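Local coordinates for protein hookworm platelet inhibitor 1 (Ancylostoma caninum, PDB 4TPV) that inhibits platelet aggregation and adhesion for a blood-feeding hookworm, possibly by binding the platelet integrins that recognise fibrinogen and collagen, at residues F19-N24 and D169-L174; K98-N101 and T106-I109. All coordinates share one frame; numbering follows the deposited sequence.

Contact 1 of 2, residues F19-N24 and D169-L174; sequences FTELHN and DDWQNL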
# COMPACT_ATOMS: atom_id res chain seq x y z
N PHE A 19 9.69 1.28 0.43
CA PHE A 19 8.23 1.41 0.42
C PHE A 19 7.55 0.04 0.36
O PHE A 19 6.59 -0.22 1.09
CB PHE A 19 7.77 2.26 -0.76
CG PHE A 19 7.74 3.74 -0.48
CD1 PHE A 19 6.81 4.28 0.39
CD2 PHE A 19 8.59 4.60 -1.15
CE1 PHE A 19 6.76 5.66 0.61
CE2 PHE A 19 8.54 5.96 -0.93
CZ PHE A 19 7.62 6.49 -0.04
N THR A 20 8.03 -0.82 -0.53
CA THR A 20 7.40 -2.11 -0.75
C THR A 20 7.52 -3.01 0.49
O THR A 20 6.54 -3.61 0.93
CB THR A 20 8.01 -2.82 -1.95
OG1 THR A 20 7.99 -1.92 -3.07
CG2 THR A 20 7.22 -4.10 -2.28
N GLU A 21 8.73 -3.09 1.04
CA GLU A 21 8.93 -3.91 2.23
C GLU A 21 8.12 -3.43 3.42
O GLU A 21 7.57 -4.25 4.19
CB GLU A 21 10.42 -3.95 2.61
CG GLU A 21 10.76 -5.01 3.67
CD GLU A 21 10.41 -4.60 5.10
OE1 GLU A 21 10.45 -3.40 5.42
OE2 GLU A 21 10.09 -5.51 5.90
N LEU A 22 8.06 -2.11 3.61
CA LEU A 22 7.30 -1.54 4.72
C LEU A 22 5.82 -1.93 4.62
O LEU A 22 5.23 -2.43 5.58
CB LEU A 22 7.45 -0.03 4.74
CG LEU A 22 7.09 0.66 6.05
CD1 LEU A 22 8.07 0.20 7.14
CD2 LEU A 22 7.17 2.17 5.84
N HIS A 23 5.25 -1.77 3.43
CA HIS A 23 3.85 -2.16 3.22
C HIS A 23 3.62 -3.66 3.47
O HIS A 23 2.65 -4.05 4.11
CB HIS A 23 3.40 -1.83 1.80
CG HIS A 23 2.99 -0.40 1.61
ND1 HIS A 23 3.90 0.63 1.49
CD2 HIS A 23 1.76 0.17 1.49
CE1 HIS A 23 3.25 1.77 1.33
NE2 HIS A 23 1.95 1.52 1.33
N ASN A 24 4.49 -4.50 2.94
CA ASN A 24 4.30 -5.92 3.15
C ASN A 24 4.45 -6.33 4.63
O ASN A 24 3.70 -7.17 5.11
CB ASN A 24 5.25 -6.71 2.26
CG ASN A 24 4.74 -6.81 0.84
OD1 ASN A 24 3.53 -6.86 0.62
ND2 ASN A 24 5.64 -6.88 -0.13
N ASP A 169 5.89 -18.02 0.93
CA ASP A 169 6.83 -18.42 1.99
C ASP A 169 7.85 -17.31 2.27
O ASP A 169 8.63 -17.39 3.23
CB ASP A 169 7.54 -19.75 1.66
CG ASP A 169 8.19 -19.77 0.29
OD1 ASP A 169 8.49 -18.68 -0.25
OD2 ASP A 169 8.40 -20.88 -0.24
N ASP A 170 7.83 -16.25 1.47
CA ASP A 170 8.67 -15.09 1.72
C ASP A 170 8.14 -14.21 2.85
O ASP A 170 8.87 -13.38 3.40
CB ASP A 170 8.77 -14.22 0.46
CG ASP A 170 9.64 -14.83 -0.60
OD1 ASP A 170 10.47 -15.71 -0.28
OD2 ASP A 170 9.50 -14.40 -1.76
N TRP A 171 6.86 -14.37 3.16
CA TRP A 171 6.17 -13.51 4.12
C TRP A 171 5.45 -14.36 5.15
O TRP A 171 4.25 -14.20 5.39
CB TRP A 171 5.22 -12.54 3.39
CG TRP A 171 6.01 -11.49 2.66
CD1 TRP A 171 6.35 -11.48 1.35
CD2 TRP A 171 6.64 -10.33 3.25
NE1 TRP A 171 7.14 -10.38 1.06
CE2 TRP A 171 7.32 -9.66 2.21
CE3 TRP A 171 6.69 -9.80 4.54
CZ2 TRP A 171 8.05 -8.49 2.43
CZ3 TRP A 171 7.40 -8.62 4.74
CH2 TRP A 171 8.07 -7.98 3.70
N GLN A 172 6.21 -15.28 5.72
CA GLN A 172 5.80 -16.12 6.85
C GLN A 172 4.52 -16.90 6.56
O GLN A 172 3.78 -17.26 7.48
CB GLN A 172 5.64 -15.27 8.13
CG GLN A 172 6.92 -14.49 8.53
CD GLN A 172 7.11 -13.17 7.73
OE1 GLN A 172 6.20 -12.34 7.66
NE2 GLN A 172 8.29 -12.99 7.14
N ASN A 173 4.30 -17.22 5.29
CA ASN A 173 3.08 -17.90 4.87
C ASN A 173 1.80 -17.22 5.37
O ASN A 173 0.81 -17.88 5.72
CB ASN A 173 3.12 -19.36 5.32
CG ASN A 173 4.17 -20.14 4.58
OD1 ASN A 173 5.18 -20.54 5.16
ND2 ASN A 173 3.97 -20.33 3.27
N LEU A 174 1.83 -15.89 5.35
CA LEU A 174 0.70 -15.07 5.77
C LEU A 174 0.02 -14.41 4.59
O LEU A 174 -1.16 -14.05 4.67
CB LEU A 174 1.14 -13.99 6.75
CG LEU A 174 1.52 -14.49 8.15
CD1 LEU A 174 2.22 -13.39 8.93
CD2 LEU A 174 0.26 -14.98 8.89

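Contact 2 of 2, residues K98-N101 and T106-I109; sequences KVYN and TSNI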
# COMPACT_ATOMS: atom_id res chain seq x y z
N LYS A 98 -13.88 -5.02 9.94
CA LYS A 98 -13.45 -5.34 8.58
C LYS A 98 -14.08 -4.45 7.51
O LYS A 98 -13.63 -4.46 6.36
CB LYS A 98 -13.75 -6.80 8.26
CG LYS A 98 -15.21 -7.10 8.08
CD LYS A 98 -15.47 -8.57 7.72
CE LYS A 98 -15.39 -9.48 8.92
NZ LYS A 98 -15.84 -10.87 8.59
N VAL A 99 -15.09 -3.68 7.89
CA VAL A 99 -15.82 -2.88 6.90
C VAL A 99 -15.27 -1.47 6.84
O VAL A 99 -15.16 -0.79 7.85
CB VAL A 99 -17.34 -2.81 7.19
CG1 VAL A 99 -18.05 -1.95 6.14
CG2 VAL A 99 -17.95 -4.21 7.24
N TYR A 100 -14.89 -1.04 5.63
CA TYR A 100 -14.39 0.31 5.47
C TYR A 100 -15.52 1.34 5.62
O TYR A 100 -16.57 1.24 4.98
CB TYR A 100 -13.72 0.47 4.09
CG TYR A 100 -13.18 1.87 3.87
CD1 TYR A 100 -12.19 2.39 4.70
CD2 TYR A 100 -13.65 2.66 2.83
CE1 TYR A 100 -11.71 3.67 4.53
CE2 TYR A 100 -13.13 3.97 2.64
CZ TYR A 100 -12.16 4.46 3.50
OH TYR A 100 -11.65 5.73 3.35
N ASN A 101 -15.29 2.31 6.49
CA ASN A 101 -16.23 3.41 6.65
C ASN A 101 -15.53 4.68 6.19
O ASN A 101 -14.53 5.10 6.79
CB ASN A 101 -16.72 3.52 8.09
CG ASN A 101 -17.45 2.27 8.56
OD1 ASN A 101 -18.18 1.62 7.81
ND2 ASN A 101 -17.24 1.92 9.83
N THR A 106 -9.50 6.70 8.06
CA THR A 106 -8.91 5.39 7.84
C THR A 106 -8.58 5.09 6.39
O THR A 106 -8.30 3.95 6.04
CB THR A 106 -9.84 4.26 8.35
OG1 THR A 106 -11.13 4.39 7.75
CG2 THR A 106 -9.98 4.32 9.86
N SER A 107 -8.62 6.10 5.53
CA SER A 107 -8.43 5.83 4.11
C SER A 107 -7.02 5.31 3.82
O SER A 107 -6.84 4.40 3.00
CB SER A 107 -8.72 7.09 3.30
OG SER A 107 -8.58 6.85 1.90
N ASN A 108 -6.02 5.85 4.49
CA ASN A 108 -4.65 5.42 4.19
C ASN A 108 -4.40 4.00 4.69
O ASN A 108 -3.86 3.16 3.97
CB ASN A 108 -3.63 6.38 4.78
CG ASN A 108 -3.75 7.77 4.20
OD1 ASN A 108 -3.52 7.98 3.00
ND2 ASN A 108 -4.07 8.74 5.04
N ILE A 109 -4.79 3.71 5.92
CA ILE A 109 -4.55 2.36 6.41
C ILE A 109 -5.35 1.35 5.57
O ILE A 109 -4.84 0.30 5.24
CB ILE A 109 -4.87 2.21 7.92
CG1 ILE A 109 -4.55 0.79 8.39
CG2 ILE A 109 -6.32 2.55 8.22
CD1 ILE A 109 -3.06 0.45 8.39
O HOH W 1 -11.88 6.66 6.15
O HOH W 2 -12.99 2.38 8.37

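Contact 1 of 2, residues F19-N24 and D169-L174
The indole of Trp-171 reaches the helix with its six-membered ring first, and Asn-24 sits over one face of that ring. The two side chains run at about a right angle to each other. Asn-24 CB does the touching: it lies 3.5 Å from the ring centroid and 18° off the ring normal, a CH-pi contact, with Trp-171 CZ2 its nearest neighbour at 3.3 Å. The Asn-24 amide does not lie flat on the indole but is tilted 56° from it. With CG anti to its own carbonyl carbon (chi1 -80°), the amide turns aside, and OD1 accepts a hydrogen bond from Met-42 N. Glu-21, one turn earlier, comes to the far end of the indole. Its aliphatic CG is 4.0 Å from Trp-171 CH2, and the chain then bends so that OE2 stands 3.9 Å from that same CH2. The backbone O of Glu-21 approaches the ring obliquely, 3.8 Å from Trp-171 CH2. Trp-171 also touches Thr-41. Helix 13-34 belongs to the CAP domain, while Trp-171 comes from the disulfide-rich C-terminal tail, in the loop between the short strands 166-167 and 176-177. No hydrogen bond joins the two segments; the tail meets the helix here by dispersion and weak CH-pi attraction, while Asn-24 OD1 is given to the Met-42 backbone and ND2 is hydrogen-bonded elsewhere too.

Contact 2 of 2, residues K98-N101 and T106-I109
Tyr-100 brings its hydroxyl up to the start of helix 107-113, where OH is 3.2 Å from Ser-107 CB and 3.3 Å from Ser-107 CA. Ser-107 turns OG anti to its backbone N (chi1 -178°), and this hydroxyl has its hydrogen-bond partner outside the two segments, in Lys-142 NZ. The CG of Tyr-100 is anti to the backbone N (chi1 180°), which carries the ring out from the 98-101 loop toward that helix end. Along the way the ring passes Thr-106, whose OG1 approaches obliquely, 3.4 Å from Tyr-100 CE1; the two side chains run past each other in opposite directions. Trp-114 and Ile-148 also pack on Tyr-100. In the fold, this contact closes the end of the long CAP-domain loop that leads from helix 80-89 into helix 107-113, with Thr-106 at the N-cap position, although its side chain makes no capping bond. Asn-101, next along, works through its backbone and two waters. Water 2 accepts from Asn-101 N at 3.0 Å and is hydrogen-bonded to Thr-106 OG1 at 2.8 Å. Water 1 lies between three protein groups: it donates to Asn-101 O at 3.1 Å, accepts from Thr-106 N, and also bonds Tyr-100 OH at 3.0 Å. That one molecule therefore ties both backbones to the phenol.

Contacts 1 and 2 share no helix or strand: their centres are 20 Å apart, their nearest atoms about 7 Å, and they do not touch. Along the chain, contact 2 is nested within the loop that contact 1 closes. Contact 1 joins segments 145 positions apart to bring the C-terminal tail against helix 13-34, whereas contact 2 is local, with four residues between its loop segment and the one that starts the next helix. Both are partly buried, mixing buried with exposed residues. Their chemistry differs: an indole face against aliphatic carbon, with no hydrogen bond across, in contact 1; a tyrosine against a helix start, with waters joining the segments, in contact 2.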